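Local coordinates for bumblebee peptidoglycan recognition protein SA (PDB 5XZ4) that binds bacterial peptidoglycan, preferring Dap-type over Lys-type material, and probably acts as a pattern-recognition receptor of innate immunity, at residues A[51-54]-A[55-59]; A[59-62]-A[63-67]; A[157-160]-A[161-164]. All blocks are in the same frame, centred on the assembly; numbering follows the deposited sequence.

Contact 1: residues A[51-54]-A[55-59]; sequences IAQA and ENIRS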
# COMPACT_ATOMS: atom_id res chain seq x y z
N ILE A 51 -9.86 -2.36 -10.32
CA ILE A 51 -10.48 -1.04 -10.25
C ILE A 51 -11.70 -1.08 -9.32
O ILE A 51 -11.88 -0.19 -8.49
CB ILE A 51 -10.87 -0.51 -11.68
CG1 ILE A 51 -9.59 -0.10 -12.44
CG2 ILE A 51 -11.91 0.63 -11.61
CD1 ILE A 51 -9.80 0.18 -13.92
N ALA A 52 -12.54 -2.11 -9.50
CA ALA A 52 -13.74 -2.24 -8.66
C ALA A 52 -13.39 -2.39 -7.18
O ALA A 52 -14.04 -1.80 -6.31
CB ALA A 52 -14.60 -3.40 -9.12
N GLN A 53 -12.35 -3.19 -6.89
CA GLN A 53 -11.96 -3.33 -5.50
C GLN A 53 -11.48 -2.03 -4.91
O GLN A 53 -11.84 -1.68 -3.78
CB GLN A 53 -10.89 -4.41 -5.30
CG GLN A 53 -11.40 -5.83 -5.18
CD GLN A 53 -12.12 -6.09 -3.86
OE1 GLN A 53 -12.24 -5.21 -3.00
NE2 GLN A 53 -12.56 -7.28 -3.70
N ALA A 54 -10.61 -1.32 -5.65
CA ALA A 54 -10.11 -0.02 -5.18
C ALA A 54 -11.24 0.97 -4.88
O ALA A 54 -11.30 1.58 -3.83
CB ALA A 54 -9.13 0.54 -6.21
N GLU A 55 -12.18 1.05 -5.83
CA GLU A 55 -13.33 1.95 -5.67
C GLU A 55 -14.19 1.58 -4.43
O GLU A 55 -14.62 2.48 -3.71
CB GLU A 55 -14.17 1.94 -6.97
CG GLU A 55 -15.62 2.47 -6.86
CD GLU A 55 -15.76 3.90 -6.34
OE1 GLU A 55 -14.79 4.70 -6.43
OE2 GLU A 55 -16.88 4.21 -5.80
N ASN A 56 -14.42 0.29 -4.21
CA ASN A 56 -15.19 -0.12 -3.04
C ASN A 56 -14.50 0.01 -1.68
O ASN A 56 -15.16 0.34 -0.69
CB ASN A 56 -15.79 -1.47 -3.30
CG ASN A 56 -17.01 -1.34 -4.21
OD1 ASN A 56 -18.11 -1.04 -3.74
ND2 ASN A 56 -16.78 -1.38 -5.52
N ILE A 57 -13.17 -0.13 -1.66
CA ILE A 57 -12.44 0.20 -0.43
C ILE A 57 -12.50 1.71 -0.16
O ILE A 57 -12.78 2.14 0.97
CB ILE A 57 -10.98 -0.29 -0.51
CG1 ILE A 57 -10.94 -1.82 -0.65
CG2 ILE A 57 -10.21 0.16 0.74
CD1 ILE A 57 -9.61 -2.41 -1.13
N ARG A 58 -12.27 2.51 -1.22
CA ARG A 58 -12.39 3.96 -1.09
C ARG A 58 -13.79 4.36 -0.55
O ARG A 58 -13.92 5.19 0.35
CB ARG A 58 -12.15 4.67 -2.44
CG ARG A 58 -12.24 6.19 -2.37
CD ARG A 58 -12.86 6.78 -3.63
NE ARG A 58 -14.20 6.27 -3.95
CZ ARG A 58 -15.33 6.61 -3.32
NH1 ARG A 58 -16.49 6.08 -3.75
NH2 ARG A 58 -15.33 7.48 -2.31
N SER A 59 -14.85 3.80 -1.16
CA SER A 59 -16.22 4.11 -0.76
C SER A 59 -16.41 3.81 0.74
O SER A 59 -16.98 4.63 1.48
CB SER A 59 -17.16 3.26 -1.61
OG SER A 59 -18.52 3.51 -1.26
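Asn56 folds back along the helix to grip the carbonyl oxygen of Ala52 four residues earlier. Its CB packs 3.5 Å from Ala52 O, and with CG anti to the carbonyl carbon (chi1 -77°) the side chain runs back toward the start of the helix. Asn56 CG comes to 3.7 Å from Ala52 O. The amide then turns so that ND2 donates to Ala52 O over 2.9 Å in a nearly straight bond, with the oxygen lying in the plane of the Asn56 amide. OD1, the other branch of the tip, accepts from a bound Tris molecule, probably left from the crystallisation liquor. Ala52 O thus takes two donors, the backbone N of Asn56 and ND2, which reach it from opposite faces of its carbonyl plane.

All this lies in the middle of helix 47-64, part of the amidase-like domain of peptidoglycan recognition proteins, where Glu55 N, Ile57 N and Arg58 N make regular i to i+4 bonds to Ile51 O, Gln53 O and Ala54 O. Ile57 lays CG1 3.3 Å from Gln53 O, while its side chain also touches Ile70. One turn on, Arg58 holds Glu55 side-on, NE to OE1 at 3.0 Å and NH1 to OE2 at 2.8 Å. The carboxylate lies at the edge of the guanidinium, in its plane, yet NE meets OE1 from above the carboxylate plane. Thr17 OG1 is a further partner of Glu55 OE1, and the Arg58 chain, bent at chi2 and chi3, packs on Trp16 of helix 13-16.

Contact 2: residues A[59-62]-A[63-67]; sequences SYHM and DSNGW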
# COMPACT_ATOMS: atom_id res chain seq x y z
N SER A 59 -14.85 3.80 -1.16
CA SER A 59 -16.22 4.11 -0.76
C SER A 59 -16.41 3.81 0.74
O SER A 59 -16.98 4.63 1.48
CB SER A 59 -17.16 3.26 -1.61
OG SER A 59 -18.52 3.51 -1.26
N TYR A 60 -15.94 2.64 1.19
CA TYR A 60 -16.08 2.26 2.60
C TYR A 60 -15.29 3.20 3.53
O TYR A 60 -15.80 3.70 4.54
CB TYR A 60 -15.72 0.78 2.76
CG TYR A 60 -15.94 0.28 4.17
CD1 TYR A 60 -17.24 0.06 4.69
CD2 TYR A 60 -14.83 0.03 5.00
CE1 TYR A 60 -17.41 -0.37 6.00
CE2 TYR A 60 -15.02 -0.43 6.31
CZ TYR A 60 -16.30 -0.63 6.80
OH TYR A 60 -16.49 -1.06 8.10
N HIS A 61 -14.06 3.49 3.13
CA HIS A 61 -13.23 4.38 3.95
C HIS A 61 -13.80 5.79 4.07
O HIS A 61 -13.80 6.38 5.16
CB HIS A 61 -11.79 4.42 3.39
CG HIS A 61 -11.00 3.17 3.65
ND1 HIS A 61 -9.66 3.05 3.33
CD2 HIS A 61 -11.36 2.01 4.25
CE1 HIS A 61 -9.25 1.84 3.68
NE2 HIS A 61 -10.25 1.19 4.25
N MET A 62 -14.26 6.35 2.95
CA MET A 62 -14.79 7.71 2.96
C MET A 62 -16.20 7.80 3.58
O MET A 62 -16.45 8.67 4.41
CB MET A 62 -14.75 8.32 1.56
CG MET A 62 -13.30 8.55 1.11
SD MET A 62 -13.11 9.30 -0.53
CE MET A 62 -13.69 10.95 -0.18
N ASP A 63 -17.09 6.89 3.20
CA ASP A 63 -18.50 6.99 3.65
C ASP A 63 -18.72 6.38 5.03
O ASP A 63 -19.50 6.92 5.81
CB ASP A 63 -19.42 6.34 2.65
CG ASP A 63 -19.50 7.09 1.34
OD1 ASP A 63 -18.85 8.16 1.20
OD2 ASP A 63 -20.21 6.55 0.49
N SER A 64 -18.11 5.23 5.28
CA SER A 64 -18.34 4.53 6.57
C SER A 64 -17.34 4.94 7.62
O SER A 64 -17.74 5.25 8.75
CB SER A 64 -18.38 3.01 6.40
OG SER A 64 -19.60 2.60 5.80
N ASN A 65 -16.05 4.98 7.29
CA ASN A 65 -15.06 5.44 8.28
C ASN A 65 -14.97 6.95 8.43
O ASN A 65 -14.46 7.43 9.45
CB ASN A 65 -13.68 4.85 8.03
CG ASN A 65 -13.64 3.34 8.09
OD1 ASN A 65 -14.46 2.70 8.76
ND2 ASN A 65 -12.72 2.76 7.37
N GLY A 66 -15.47 7.69 7.44
CA GLY A 66 -15.43 9.15 7.44
C GLY A 66 -14.07 9.76 7.11
O GLY A 66 -13.81 10.92 7.45
N TRP A 67 -13.21 8.98 6.44
CA TRP A 67 -11.85 9.43 6.12
C TRP A 67 -11.81 10.33 4.89
O TRP A 67 -12.74 10.35 4.06
CB TRP A 67 -10.95 8.22 5.94
CG TRP A 67 -10.75 7.38 7.20
CD1 TRP A 67 -11.09 7.71 8.50
CD2 TRP A 67 -10.15 6.08 7.26
NE1 TRP A 67 -10.75 6.68 9.35
CE2 TRP A 67 -10.16 5.68 8.62
CE3 TRP A 67 -9.60 5.22 6.31
CZ2 TRP A 67 -9.63 4.45 9.04
CZ3 TRP A 67 -9.12 3.98 6.71
CH2 TRP A 67 -9.12 3.62 8.08
O HOH W 1 -20.51 3.93 0.87
O HOH W 2 -14.47 -0.04 9.59
O HOH W 3 -15.29 11.33 4.05
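Trp67 drives the edge of its six-membered ring into the face of His61, CZ3 standing 3.5 Å above the imidazole plane and over its centre. This T-shaped pair, with planes 60° apart, is the tight part of the contact. Asn65 closes in beside it: ND2 lies 3.5 Å from His61 CD2, and CB rests on one face of the indole. His61 ND1 is hydrogen-bonded to the backbone N of Gly71, which should help to fix the ring's rotation. With an alanine here, the Trp67 edge would probably lose the face it abuts, and Gly71 N would be left without its acceptor.

The backbone widens as the helix runs out. Tyr60 O accepts from Ser64 N in the regular i to i+4 way and also from Asn65 N, one residue further on, which makes a wider pi-type turn; after Gly66, with positive phi, Trp67 N returns to His61 O at 3.0 Å.

The outer side is looser and bridged by water. One water joins Ser59 OG to Asp63 OD2, and another donates to both Met62 O and Trp67 O. A third links Asn65 OD1 to Tyr60 OH, whose ring, with CG anti to the backbone N (chi1 -176°), passes CE1 3.5 Å from Ser64 CB.

Here helix 47-64 gives way to the loop leading to strand 74-76, with His61 packed on Ile70 and Trp67 on Arg86 and Ala93, beyond strand 82-84.

Contact 3: residues A[157-160]-A[161-164]; sequences SKLQ and KQIK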
# COMPACT_ATOMS: atom_id res chain seq x y z
N SER A 157 0.02 -13.56 7.88
CA SER A 157 1.23 -14.31 8.21
C SER A 157 2.05 -14.74 7.00
O SER A 157 3.28 -14.70 7.03
CB SER A 157 0.88 -15.51 9.08
OG SER A 157 0.42 -15.06 10.34
N LYS A 158 1.37 -15.15 5.92
CA LYS A 158 2.07 -15.63 4.75
C LYS A 158 2.81 -14.51 4.00
O LYS A 158 3.97 -14.67 3.64
CB LYS A 158 1.14 -16.42 3.83
CG LYS A 158 1.86 -17.22 2.77
CD LYS A 158 2.39 -18.55 3.29
CE LYS A 158 3.08 -19.33 2.18
NZ LYS A 158 3.91 -20.42 2.74
N LEU A 159 2.12 -13.37 3.78
CA LEU A 159 2.74 -12.21 3.15
C LEU A 159 3.85 -11.65 4.03
O LEU A 159 4.89 -11.22 3.51
CB LEU A 159 1.70 -11.15 2.80
CG LEU A 159 2.19 -9.86 2.14
CD1 LEU A 159 3.11 -10.04 0.94
CD2 LEU A 159 0.96 -9.08 1.73
N GLN A 160 3.65 -11.66 5.34
CA GLN A 160 4.71 -11.25 6.28
C GLN A 160 6.00 -12.05 6.07
O GLN A 160 7.09 -11.48 6.04
CB GLN A 160 4.21 -11.32 7.72
CG GLN A 160 5.26 -10.90 8.76
CD GLN A 160 5.53 -9.41 8.78
OE1 GLN A 160 4.77 -8.62 8.24
NE2 GLN A 160 6.62 -9.01 9.41
N LYS A 161 5.87 -13.37 5.91
CA LYS A 161 7.03 -14.22 5.58
C LYS A 161 7.65 -13.84 4.23
O LYS A 161 8.87 -13.75 4.10
CB LYS A 161 6.65 -15.72 5.62
CG LYS A 161 6.38 -16.24 7.03
CD LYS A 161 6.05 -17.73 7.07
CE LYS A 161 5.90 -18.24 8.51
NZ LYS A 161 4.66 -17.74 9.18
N GLN A 162 6.81 -13.57 3.22
CA GLN A 162 7.30 -13.28 1.88
C GLN A 162 8.15 -11.99 1.81
O GLN A 162 9.16 -11.95 1.11
CB GLN A 162 6.12 -13.20 0.88
CG GLN A 162 5.41 -14.54 0.65
CD GLN A 162 4.16 -14.38 -0.22
OE1 GLN A 162 3.13 -13.91 0.25
NE2 GLN A 162 4.25 -14.79 -1.46
N ILE A 163 7.75 -10.94 2.52
CA ILE A 163 8.50 -9.68 2.46
C ILE A 163 9.89 -9.75 3.12
O ILE A 163 10.75 -8.91 2.83
CB ILE A 163 7.71 -8.45 2.99
CG1 ILE A 163 7.43 -8.55 4.49
CG2 ILE A 163 6.43 -8.26 2.18
CD1 ILE A 163 6.77 -7.32 5.07
N LYS A 164 10.13 -10.76 3.97
CA LYS A 164 11.46 -10.98 4.57
C LYS A 164 12.55 -11.31 3.53
O LYS A 164 13.75 -11.23 3.85
CB LYS A 164 11.40 -12.05 5.68
CG LYS A 164 10.45 -11.68 6.82
CD LYS A 164 10.42 -12.73 7.91
CE LYS A 164 9.46 -12.29 9.00
NZ LYS A 164 9.49 -13.18 10.19
O HOH W 4 4.62 -14.93 9.49
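The Gln162 amide meets Leu159 through its oxygen: OE1 lies 3.4 Å from Leu159 CA, while CD1 of the leucine, 3.9 Å from OE1, stands well off the amide plane. The two side chains cross at about a right angle. At the other branch NE2 donates to Ala116 O, so the amide is pinned to the loop that leads into helix 118-134. The second flat group, that of Gln160, is also anchored at its nitrogen, NE2 bonding to Gln148 OE1. Its buried OE1 has no polar partner in the model, and in this contact it meets the methyl CD1 of Ile163 at 4.0 Å.

Ile163 fits between Gln160 and Leu159. It puts CG1 between the backbone N and the carbonyl carbon (chi1 67°), a crowded position that brings CG1 to 3.3 Å from Gln160 O; the other branch, CG2, packs against Leu159 CD1. Regular helical bonds run beneath, Lys161 N to Ser157 O, Gln162 N to Lys158 O and Ile163 N to Leu159 O.

The lysines belong to the solvent side. Lys161 lays CG 3.5 Å from Ser157 O, then bends at its last torsion, and a water that accepts from NZ at 2.8 Å donates to Ser157 O. Lys164, extended, draws its methylenes past Gln160 O and touches Trp169.

With Leu159, Gln160 and Ile163 buried and the lysines exposed, this is an amphipathic helix, the last helix of the chain. Leu159 and Gln162 both pack on Leu121, seating helix 157-163 against helix 118-134.

How the contacts relate
Each contact is local, between neighbouring turns of a helix or at its end, so none closes a long loop, and none nests in or crosses another. After strand 31-38 the chain enters helix 47-64, where contact 1 occupies the middle and contact 2 the end. They share Ser59, the second beginning where the first stops, with centres about 11 Å apart. Contact 1 ties the helix to helix 13-16, and contact 2 ties its end to the loops around strands 74-76 and 82-84. Much later, beyond strand 141-145, contact 3 forms in helix 157-163, beside helix 118-134. It touches neither of the others: its centre is about 24 Å from that of contact 1 and about 28 Å from that of contact 2.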